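Local coordinates for tail fiber protein (Pseudomonas aeruginosa, PDB 6CL6) that forms the C-terminal part of the trimeric R2 pyocin tail fibre, a receptor-binding protein that probably attaches this contractile injection system to the surface of target bacteria, at residues A[151-154]-A[155-158]; A[219-223]-A[224-228]; A[254-257]-A[258-261]. All blocks are in the same frame, centred on the assembly; numbering follows the deposited sequence.

The three contacts are local turns spaced along an elongated trimeric fibre. Contact 1 lies in a globular region, where a strand of a mixed sheet gives way to a short helix; its glutamine side chains bond to each other, and most of its supporting partners are in the same chain. Residues 219-228 and 254-261 lie instead in the slender regions without a large sheet, and both touch the two other subunits. Each makes about one tight turn from backbone bonds and packs a buried leucine, Leu221 or Leu255, against the other subunits. All three are partly buried; centres lie about 42 Å apart for contacts 1 and 2 and about 51 Å for contacts 2 and 3.

Contact 1 of 3, residues A[151-154]-A[155-158]; sequences QSFT and AQAA. With EDO (1,2-ethanediol), chain K.
Gln151 and Gln156 join their side-chain amides at the start of helix 154-159. NE2 of Gln156 gives its N-H to OE1 of Gln151 at 2.9 Å, nearly straight at 162°; the donor lies in the carbonyl plane of Gln151 on a lone pair, and OE1 in the amide plane of Gln156, although the two planes are 79° apart. The other lone pair of OE1 takes the backbone N of Phe153 at 3.0 Å, so two donors grip this oxygen. A bend at chi2 (56°) turns the Gln151 amide back over CB of Gln156, while its NE2 is held by Pro135 O and Tyr163 OH.

The backbone bonds form the first helical turn. Phe153 is the N-cap residue, and its carbonyl O accepts N of Gln156 at 3.0 Å from above its plane and N of Ala157 at 3.2 Å within it; Ala158 N bonds to Thr154 O.

An ethanediol, probably from the crystallisation liquor, accepts N of Thr154 through O1 at 2.8 Å and bonds to Tyr188 OH, whereas Thr154 OG1 bonds mainly to Ala168 N.

Packing is lighter. The Phe153 side chain runs alongside that of Gln156, with CD1 3.4 Å from NE2.

The chemistry implies a helix start tied through Gln151 to the preceding strand, with bonds that fix the Gln151 amide from several sides and favour one orientation for Gln156.

Contact 2 of 3, residues A[219-223]-A[224-228]; sequences DYLLK and SGFYW
The Phe226 ring meets Leu221 at a slant, with CD2 of the leucine 4.1 Å from ring atom CD1 of Phe226; this methyl group lies equally close to CB of Phe226. The two side chains cross at about a right angle. Phe226 also packs on Leu231 of the second subunit, and Leu221 reaches Phe226 of the third, consistent with an apolar layer shared by the three chains. Further along, the Trp228 indole is in cation-pi contact with Lys234 of its own chain and packs on Trp228 of the third subunit.

A backbone wound into one short 3-10 turn brings Leu221 beside Phe226. N of Gly225 bonds to Leu222 O at 3.0 Å, and N of Phe226 to Lys223 O at 3.2 Å, the latter with an N-H...O angle of 159°. Each spans three residues, so two type I turns overlap into a single 3-10 turn, and each donor stands above the plane of its carbonyl, consistent with such tight winding.

Two contacts of carbon with oxygen flank the turn. The other methyl of Leu221, CD1, lies 3.9 Å from Gly225 O. Ser224 turns OG to the position between its backbone N and carbonyl carbon (chi1 68°), which sets it 3.6 Å from CB of Leu222. The Lys223 side chain is extended, and its NZ bonds to Ser218 O of the second subunit.

In chemical terms, the backbone satisfies part of its own polarity within the turn while leucine and phenylalanine are turned to the neighbouring chains. This is consistent with a thin region whose apolar groups are covered by the other subunits as well as by its own turn.

Contact 3 of 3, residues A[254-257]-A[258-261]; sequences ILPL and ARGG
The carbonyl O of Pro256 is gripped by two backbone N-H groups, from Arg259 at 3.0 Å and from Gly261 at 2.9 Å, which come from opposite faces of its plane. A third bond, Gly260 N to Leu257 O, is shorter at 2.8 Å and straighter at 167°. The 6→1 bond from Gly261 N to Pro256 O, enclosing the 5→2 bond from Gly260 N to Leu257 O, is the Schellman motif, here closing little more than one tight turn. Gly260 occupies its left-handed position (phi 83°), where the backbone favours a residue without a side chain. Across the mouth of the turn CA of Leu257 makes a C-H...O contact of 3.2 Å with Gly261 O.

Side chains pack on the outside of this frame. Leu255 has CG anti to its backbone N (chi1 -166°), which directs its branches at the turn: CD1 touches CB of Arg259 at 3.6 Å, and CD2 comes equally near N of Gly261. Arg259 crosses Leu255 at about a right angle, and its CG runs beside the Pro256 ring, 4.0 Å from CD. The chain then bends twice, and NE bonds to Gly253 O of the third subunit.

The turn lies in the loop between strand 250-252 and helix 267-274. Leu255 meets its counterparts in both other subunits, and Leu257 packs on Ala267 at the start of that helix in the third, while the iron ion bound by His243 and His245 lies about 14 Å from the Leu255 side chain.

Contact 1 of 3, residues A[151-154]-A[155-158]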
ATOM      1  N   GLN A 151       9.860  27.875  23.396  1.00  9.74           N
ATOM      2  CA  GLN A 151      11.242  27.458  23.209  1.00  9.98           C
ATOM      3  C   GLN A 151      11.641  27.919  21.818  1.00  9.46           C
ATOM      4  O   GLN A 151      11.177  27.364  20.806  1.00 13.95           O
ATOM      5  CB  GLN A 151      11.419  25.946  23.367  1.00 12.86           C
ATOM      6  CG  GLN A 151      12.833  25.450  23.060  1.00 19.65           C
ATOM      7  CD  GLN A 151      13.900  26.158  23.904  1.00 18.48           C
ATOM      8  OE1 GLN A 151      14.550  27.099  23.456  1.00 13.67           O
ATOM      9  NE2 GLN A 151      14.059  25.710  25.147  1.00 12.93           N
ATOM     10  N   SER A 152      12.471  28.940  21.766  1.00 14.09           N
ATOM     11  CA  SER A 152      12.873  29.541  20.502  1.00 12.99           C
ATOM     12  C   SER A 152      14.093  28.886  19.891  1.00 16.99           C
ATOM     13  O   SER A 152      14.495  29.271  18.793  1.00 11.78           O
ATOM     14  CB  SER A 152      13.090  31.032  20.717  1.00 13.90           C
ATOM     15  OG  SER A 152      11.880  31.629  21.172  1.00 16.16           O
ATOM     16  N   PHE A 153      14.689  27.895  20.553  1.00 12.82           N
ATOM     17  CA  PHE A 153      15.951  27.334  20.093  1.00  9.50           C
ATOM     18  C   PHE A 153      15.892  25.815  20.104  1.00 13.50           C
ATOM     19  O   PHE A 153      15.752  25.206  21.155  1.00 13.48           O
ATOM     20  CB  PHE A 153      17.116  27.820  20.970  1.00 13.71           C
ATOM     21  CG  PHE A 153      17.362  29.290  20.889  1.00 15.72           C
ATOM     22  CD1 PHE A 153      16.687  30.157  21.724  1.00 12.85           C
ATOM     23  CD2 PHE A 153      18.274  29.806  19.953  1.00 15.38           C
ATOM     24  CE1 PHE A 153      16.903  31.524  21.656  1.00 25.26           C
ATOM     25  CE2 PHE A 153      18.489  31.168  19.860  1.00 15.39           C
ATOM     26  CZ  PHE A 153      17.800  32.033  20.717  1.00  8.49           C
ATOM     27  N   THR A 154      16.015  25.209  18.931  1.00 11.85           N
ATOM     28  CA  THR A 154      16.077  23.755  18.869  1.00  7.32           C
ATOM     29  C   THR A 154      17.207  23.201  19.733  1.00 12.22           C
ATOM     30  O   THR A 154      17.035  22.177  20.384  1.00 16.61           O
ATOM     31  CB  THR A 154      16.209  23.326  17.410  1.00 15.32           C
ATOM     32  OG1 THR A 154      14.928  23.496  16.767  1.00 15.56           O
ATOM     33  CG2 THR A 154      16.651  21.885  17.283  1.00 20.09           C
ATOM     34  N   ALA A 155      18.367  23.881  19.770  1.00 15.85           N
ATOM     35  CA  ALA A 155      19.475  23.405  20.571  1.00 20.02           C
ATOM     36  C   ALA A 155      19.152  23.429  22.064  1.00 24.62           C
ATOM     37  O   ALA A 155      19.763  22.681  22.831  1.00 14.97           O
ATOM     38  CB  ALA A 155      20.741  24.230  20.310  1.00 18.79           C
ATOM     39  N   GLN A 156      18.231  24.284  22.496  1.00 18.89           N
ATOM     40  CA  GLN A 156      17.825  24.284  23.895  1.00 11.28           C
ATOM     41  C   GLN A 156      16.771  23.209  24.188  1.00  9.36           C
ATOM     42  O   GLN A 156      16.677  22.753  25.335  1.00 13.23           O
ATOM     43  CB  GLN A 156      17.318  25.676  24.296  1.00 10.67           C
ATOM     44  CG  GLN A 156      18.477  26.720  24.295  1.00 14.50           C
ATOM     45  CD  GLN A 156      18.076  28.102  24.773  1.00 15.24           C
ATOM     46  OE1 GLN A 156      18.895  28.827  25.233  1.00 18.57           O
ATOM     47  NE2 GLN A 156      16.808  28.459  24.635  1.00 15.11           N
ATOM     48  N   ALA A 157      15.987  22.790  23.189  1.00 13.17           N
ATOM     49  CA  ALA A 157      15.243  21.549  23.359  1.00 17.20           C
ATOM     50  C   ALA A 157      16.202  20.372  23.508  1.00 19.84           C
ATOM     51  O   ALA A 157      15.999  19.478  24.351  1.00 14.68           O
ATOM     52  CB  ALA A 157      14.282  21.339  22.199  1.00 13.94           C
ATOM     53  N   ALA A 158      17.277  20.377  22.733  1.00 15.61           N
ATOM     54  CA  ALA A 158      18.258  19.300  22.796  1.00 17.05           C
ATOM     55  C   ALA A 158      18.923  19.196  24.161  1.00 24.18           C
ATOM     56  O   ALA A 158      19.214  18.087  24.625  1.00 18.94           O
ATOM     57  CB  ALA A 158      19.310  19.503  21.707  1.00 17.31           C
TER
HETATM   58  C1  EDO K 705      14.812  27.246  16.016  1.00 35.31           C
HETATM   59  O1  EDO K 705      16.010  26.636  16.530  1.00 24.12           O
HETATM   60  C2  EDO K 705      15.176  28.056  14.786  1.00 33.71           C
HETATM   61  O2  EDO K 705      15.659  27.145  13.776  1.00 31.82           O

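Contact 2 of 3, residues A[219-223]-A[224-228]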
ATOM      1  N   ASP A 219      -1.110   6.348  -0.451  1.00 17.82           N
ATOM      2  CA  ASP A 219       0.106   5.661  -0.879  1.00 20.06           C
ATOM      3  C   ASP A 219       0.126   4.207  -0.458  1.00 20.00           C
ATOM      4  O   ASP A 219       1.048   3.468  -0.852  1.00 21.91           O
ATOM      5  CB  ASP A 219       1.319   6.394  -0.317  1.00 42.68           C
ATOM      6  CG  ASP A 219       1.532   7.748  -0.967  1.00 29.73           C
ATOM      7  OD1 ASP A 219       1.149   7.923  -2.138  1.00 28.50           O
ATOM      8  OD2 ASP A 219       2.077   8.645  -0.298  1.00 37.71           O
ATOM      9  N   TYR A 220      -0.872   3.761   0.307  1.00 13.69           N
ATOM     10  CA  TYR A 220      -0.897   2.410   0.837  1.00 17.54           C
ATOM     11  C   TYR A 220      -2.008   1.600   0.179  1.00 22.39           C
ATOM     12  O   TYR A 220      -3.033   2.148  -0.239  1.00 19.54           O
ATOM     13  CB  TYR A 220      -1.085   2.446   2.350  1.00 20.22           C
ATOM     14  CG  TYR A 220       0.098   3.073   3.053  1.00 21.92           C
ATOM     15  CD1 TYR A 220       0.216   4.456   3.152  1.00 27.37           C
ATOM     16  CD2 TYR A 220       1.109   2.298   3.575  1.00 19.54           C
ATOM     17  CE1 TYR A 220       1.304   5.028   3.763  1.00 13.91           C
ATOM     18  CE2 TYR A 220       2.207   2.862   4.180  1.00 23.23           C
ATOM     19  CZ  TYR A 220       2.298   4.234   4.286  1.00 16.75           C
ATOM     20  OH  TYR A 220       3.376   4.788   4.881  1.00 27.22           O
ATOM     21  N   LEU A 221      -1.799   0.280   0.112  1.00 19.96           N
ATOM     22  CA  LEU A 221      -2.710  -0.614  -0.585  1.00 19.24           C
ATOM     23  C   LEU A 221      -3.937  -0.916   0.281  1.00 16.80           C
ATOM     24  O   LEU A 221      -3.814  -1.396   1.414  1.00 22.57           O
ATOM     25  CB  LEU A 221      -1.983  -1.916  -0.969  1.00 16.09           C
ATOM     26  CG  LEU A 221      -2.799  -2.845  -1.868  1.00 28.80           C
ATOM     27  CD1 LEU A 221      -3.010  -2.209  -3.235  1.00 33.71           C
ATOM     28  CD2 LEU A 221      -2.167  -4.222  -1.996  1.00 26.87           C
ATOM     29  N   LEU A 222      -5.122  -0.641  -0.263  1.00 21.00           N
ATOM     30  CA  LEU A 222      -6.361  -1.084   0.362  1.00 18.39           C
ATOM     31  C   LEU A 222      -6.460  -2.598   0.308  1.00 20.85           C
ATOM     32  O   LEU A 222      -5.972  -3.238  -0.630  1.00 25.56           O
ATOM     33  CB  LEU A 222      -7.587  -0.465  -0.354  1.00 14.84           C
ATOM     34  CG  LEU A 222      -7.826   1.039  -0.215  1.00 28.22           C
ATOM     35  CD1 LEU A 222      -8.960   1.466  -1.146  1.00 42.76           C
ATOM     36  CD2 LEU A 222      -8.162   1.433   1.200  1.00 27.15           C
ATOM     37  N   LYS A 223      -7.075  -3.179   1.335  1.00 28.68           N
ATOM     38  CA  LYS A 223      -7.394  -4.598   1.273  1.00 18.11           C
ATOM     39  C   LYS A 223      -8.200  -4.921   0.019  1.00 39.20           C
ATOM     40  O   LYS A 223      -8.032  -5.994  -0.566  1.00 32.53           O
ATOM     41  CB  LYS A 223      -8.162  -5.027   2.515  1.00 33.54           C
ATOM     42  CG  LYS A 223      -7.299  -5.218   3.749  1.00 26.60           C
ATOM     43  CD  LYS A 223      -8.150  -5.627   4.954  1.00 41.64           C
ATOM     44  CE  LYS A 223      -7.348  -5.688   6.231  1.00 42.15           C
ATOM     45  NZ  LYS A 223      -8.217  -5.907   7.437  1.00 33.69           N
ATOM     46  N   SER A 224      -9.060  -3.994  -0.424  1.00 24.85           N
ATOM     47  CA  SER A 224      -9.911  -4.235  -1.583  1.00 28.53           C
ATOM     48  C   SER A 224      -9.134  -4.238  -2.882  1.00 52.84           C
ATOM     49  O   SER A 224      -9.665  -4.693  -3.897  1.00 32.88           O
ATOM     50  CB  SER A 224     -11.007  -3.161  -1.670  1.00 38.42           C
ATOM     51  OG  SER A 224     -10.442  -1.884  -1.975  1.00 31.91           O
ATOM     52  N   GLY A 225      -7.911  -3.715  -2.880  1.00 29.48           N
ATOM     53  CA  GLY A 225      -7.047  -3.737  -4.039  1.00 37.14           C
ATOM     54  C   GLY A 225      -6.078  -4.895  -4.071  1.00 25.81           C
ATOM     55  O   GLY A 225      -5.241  -4.950  -4.981  1.00 24.44           O
ATOM     56  N   PHE A 226      -6.163  -5.823  -3.119  1.00 24.02           N
ATOM     57  CA  PHE A 226      -5.215  -6.924  -2.985  1.00 22.22           C
ATOM     58  C   PHE A 226      -5.805  -8.159  -3.657  1.00 28.77           C
ATOM     59  O   PHE A 226      -6.581  -8.907  -3.056  1.00 24.63           O
ATOM     60  CB  PHE A 226      -4.901  -7.190  -1.522  1.00 24.20           C
ATOM     61  CG  PHE A 226      -3.916  -8.292  -1.294  1.00 28.05           C
ATOM     62  CD1 PHE A 226      -2.682  -8.282  -1.922  1.00 27.22           C
ATOM     63  CD2 PHE A 226      -4.203  -9.325  -0.422  1.00 23.55           C
ATOM     64  CE1 PHE A 226      -1.776  -9.277  -1.693  1.00 30.10           C
ATOM     65  CE2 PHE A 226      -3.286 -10.333  -0.197  1.00 25.24           C
ATOM     66  CZ  PHE A 226      -2.068 -10.306  -0.832  1.00 26.11           C
ATOM     67  N   TYR A 227      -5.457  -8.351  -4.926  1.00 25.58           N
ATOM     68  CA  TYR A 227      -5.909  -9.543  -5.637  1.00 33.62           C
ATOM     69  C   TYR A 227      -5.065  -9.748  -6.884  1.00 33.83           C
ATOM     70  O   TYR A 227      -4.402  -8.829  -7.367  1.00 21.29           O
ATOM     71  CB  TYR A 227      -7.407  -9.454  -5.989  1.00 28.11           C
ATOM     72  CG  TYR A 227      -7.824  -8.217  -6.743  1.00 34.40           C
ATOM     73  CD1 TYR A 227      -8.197  -7.062  -6.069  1.00 28.90           C
ATOM     74  CD2 TYR A 227      -7.885  -8.206  -8.131  1.00 32.43           C
ATOM     75  CE1 TYR A 227      -8.580  -5.944  -6.741  1.00 20.95           C
ATOM     76  CE2 TYR A 227      -8.275  -7.079  -8.819  1.00 45.78           C
ATOM     77  CZ  TYR A 227      -8.622  -5.952  -8.114  1.00 48.34           C
ATOM     78  OH  TYR A 227      -9.012  -4.833  -8.789  1.00 30.44           O
ATOM     79  N   TRP A 228      -5.142 -10.974  -7.417  1.00 26.77           N
ATOM     80  CA  TRP A 228      -4.262 -11.428  -8.491  1.00 30.60           C
ATOM     81  C   TRP A 228      -4.236 -10.489  -9.692  1.00 21.22           C
ATOM     82  O   TRP A 228      -3.165 -10.044 -10.123  1.00 25.52           O
ATOM     83  CB  TRP A 228      -4.709 -12.833  -8.901  1.00 39.45           C
ATOM     84  CG  TRP A 228      -4.069 -13.360 -10.122  1.00 36.96           C
ATOM     85  CD1 TRP A 228      -4.597 -13.374 -11.385  1.00 42.36           C
ATOM     86  CD2 TRP A 228      -2.777 -13.969 -10.216  1.00 29.37           C
ATOM     87  NE1 TRP A 228      -3.704 -13.951 -12.262  1.00 35.61           N
ATOM     88  CE2 TRP A 228      -2.582 -14.330 -11.567  1.00 36.19           C
ATOM     89  CE3 TRP A 228      -1.770 -14.243  -9.297  1.00 40.84           C
ATOM     90  CZ2 TRP A 228      -1.419 -14.946 -12.012  1.00 27.88           C
ATOM     91  CZ3 TRP A 228      -0.612 -14.863  -9.747  1.00 25.16           C
ATOM     92  CH2 TRP A 228      -0.452 -15.215 -11.090  1.00 38.65           C
TER
HETATM   93  O   HOH W   1      -7.965  -8.567  -1.070  1.00 40.40           O

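Contact 3 of 3, residues A[254-257]-A[258-261]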
ATOM      1  N   ILE A 254       7.815 -33.154 -36.885  1.00 32.96           N
ATOM      2  CA  ILE A 254       7.814 -34.554 -37.323  1.00 33.36           C
ATOM      3  C   ILE A 254       8.809 -35.313 -36.453  1.00 33.47           C
ATOM      4  O   ILE A 254      10.004 -34.996 -36.442  1.00 34.44           O
ATOM      5  CB  ILE A 254       8.165 -34.701 -38.807  1.00 44.97           C
ATOM      6  CG1 ILE A 254       7.054 -34.079 -39.662  1.00 35.42           C
ATOM      7  CG2 ILE A 254       8.362 -36.200 -39.198  1.00 32.69           C
ATOM      8  CD1 ILE A 254       7.401 -33.957 -41.129  1.00 52.72           C
ATOM      9  N   LEU A 255       8.310 -36.296 -35.719  1.00 25.97           N
ATOM     10  CA  LEU A 255       9.133 -37.050 -34.786  1.00 29.45           C
ATOM     11  C   LEU A 255      10.223 -37.817 -35.528  1.00 34.22           C
ATOM     12  O   LEU A 255       9.930 -38.513 -36.515  1.00 32.25           O
ATOM     13  CB  LEU A 255       8.253 -38.031 -34.006  1.00 31.73           C
ATOM     14  CG  LEU A 255       8.881 -38.659 -32.776  1.00 32.51           C
ATOM     15  CD1 LEU A 255       9.089 -37.543 -31.748  1.00 32.16           C
ATOM     16  CD2 LEU A 255       7.998 -39.757 -32.213  1.00 25.91           C
ATOM     17  N   PRO A 256      11.474 -37.729 -35.099  1.00 34.76           N
ATOM     18  CA  PRO A 256      12.542 -38.457 -35.792  1.00 32.42           C
ATOM     19  C   PRO A 256      12.719 -39.856 -35.211  1.00 32.19           C
ATOM     20  O   PRO A 256      12.161 -40.201 -34.171  1.00 26.12           O
ATOM     21  CB  PRO A 256      13.783 -37.587 -35.536  1.00 38.92           C
ATOM     22  CG  PRO A 256      13.517 -37.002 -34.164  1.00 49.06           C
ATOM     23  CD  PRO A 256      12.008 -36.893 -33.997  1.00 35.07           C
ATOM     24  N   LEU A 257      13.487 -40.675 -35.940  1.00 28.73           N
ATOM     25  CA  LEU A 257      13.767 -42.027 -35.481  1.00 26.23           C
ATOM     26  C   LEU A 257      14.434 -42.016 -34.107  1.00 33.77           C
ATOM     27  O   LEU A 257      14.167 -42.886 -33.275  1.00 26.35           O
ATOM     28  CB  LEU A 257      14.649 -42.745 -36.506  1.00 34.02           C
ATOM     29  CG  LEU A 257      15.034 -44.179 -36.192  1.00 41.16           C
ATOM     30  CD1 LEU A 257      13.804 -45.034 -36.082  1.00 29.75           C
ATOM     31  CD2 LEU A 257      15.978 -44.745 -37.259  1.00 26.81           C
ATOM     32  N   ALA A 258      15.283 -41.023 -33.838  1.00 31.10           N
ATOM     33  CA  ALA A 258      15.935 -40.949 -32.529  1.00 35.39           C
ATOM     34  C   ALA A 258      14.926 -41.023 -31.388  1.00 42.49           C
ATOM     35  O   ALA A 258      15.245 -41.539 -30.308  1.00 29.19           O
ATOM     36  CB  ALA A 258      16.753 -39.662 -32.437  1.00 33.08           C
ATOM     37  N   ARG A 259      13.688 -40.567 -31.618  1.00 29.75           N
ATOM     38  CA  ARG A 259      12.654 -40.575 -30.585  1.00 27.17           C
ATOM     39  C   ARG A 259      11.605 -41.667 -30.806  1.00 28.93           C
ATOM     40  O   ARG A 259      10.550 -41.658 -30.155  1.00 25.83           O
ATOM     41  CB  ARG A 259      11.986 -39.199 -30.526  1.00 34.98           C
ATOM     42  CG  ARG A 259      12.940 -38.023 -30.315  1.00 32.24           C
ATOM     43  CD  ARG A 259      13.175 -37.748 -28.837  1.00 43.42           C
ATOM     44  NE  ARG A 259      14.039 -38.749 -28.222  1.00 26.47           N
ATOM     45  CZ  ARG A 259      15.367 -38.752 -28.314  1.00 43.03           C
ATOM     46  NH1 ARG A 259      15.990 -37.805 -29.007  1.00 35.09           N
ATOM     47  NH2 ARG A 259      16.072 -39.707 -27.722  1.00 33.84           N
ATOM     48  N   GLY A 260      11.869 -42.619 -31.698  1.00 27.79           N
ATOM     49  CA  GLY A 260      10.891 -43.637 -32.003  1.00 25.26           C
ATOM     50  C   GLY A 260       9.854 -43.225 -33.011  1.00 27.84           C
ATOM     51  O   GLY A 260       8.806 -43.884 -33.096  1.00 28.63           O
ATOM     52  N   GLY A 261      10.117 -42.162 -33.785  1.00 26.27           N
ATOM     53  CA  GLY A 261       9.281 -41.791 -34.907  1.00 40.20           C
ATOM     54  C   GLY A 261       9.809 -42.342 -36.229  1.00 31.66           C
ATOM     55  O   GLY A 261      10.808 -43.054 -36.286  1.00 29.92           O
TER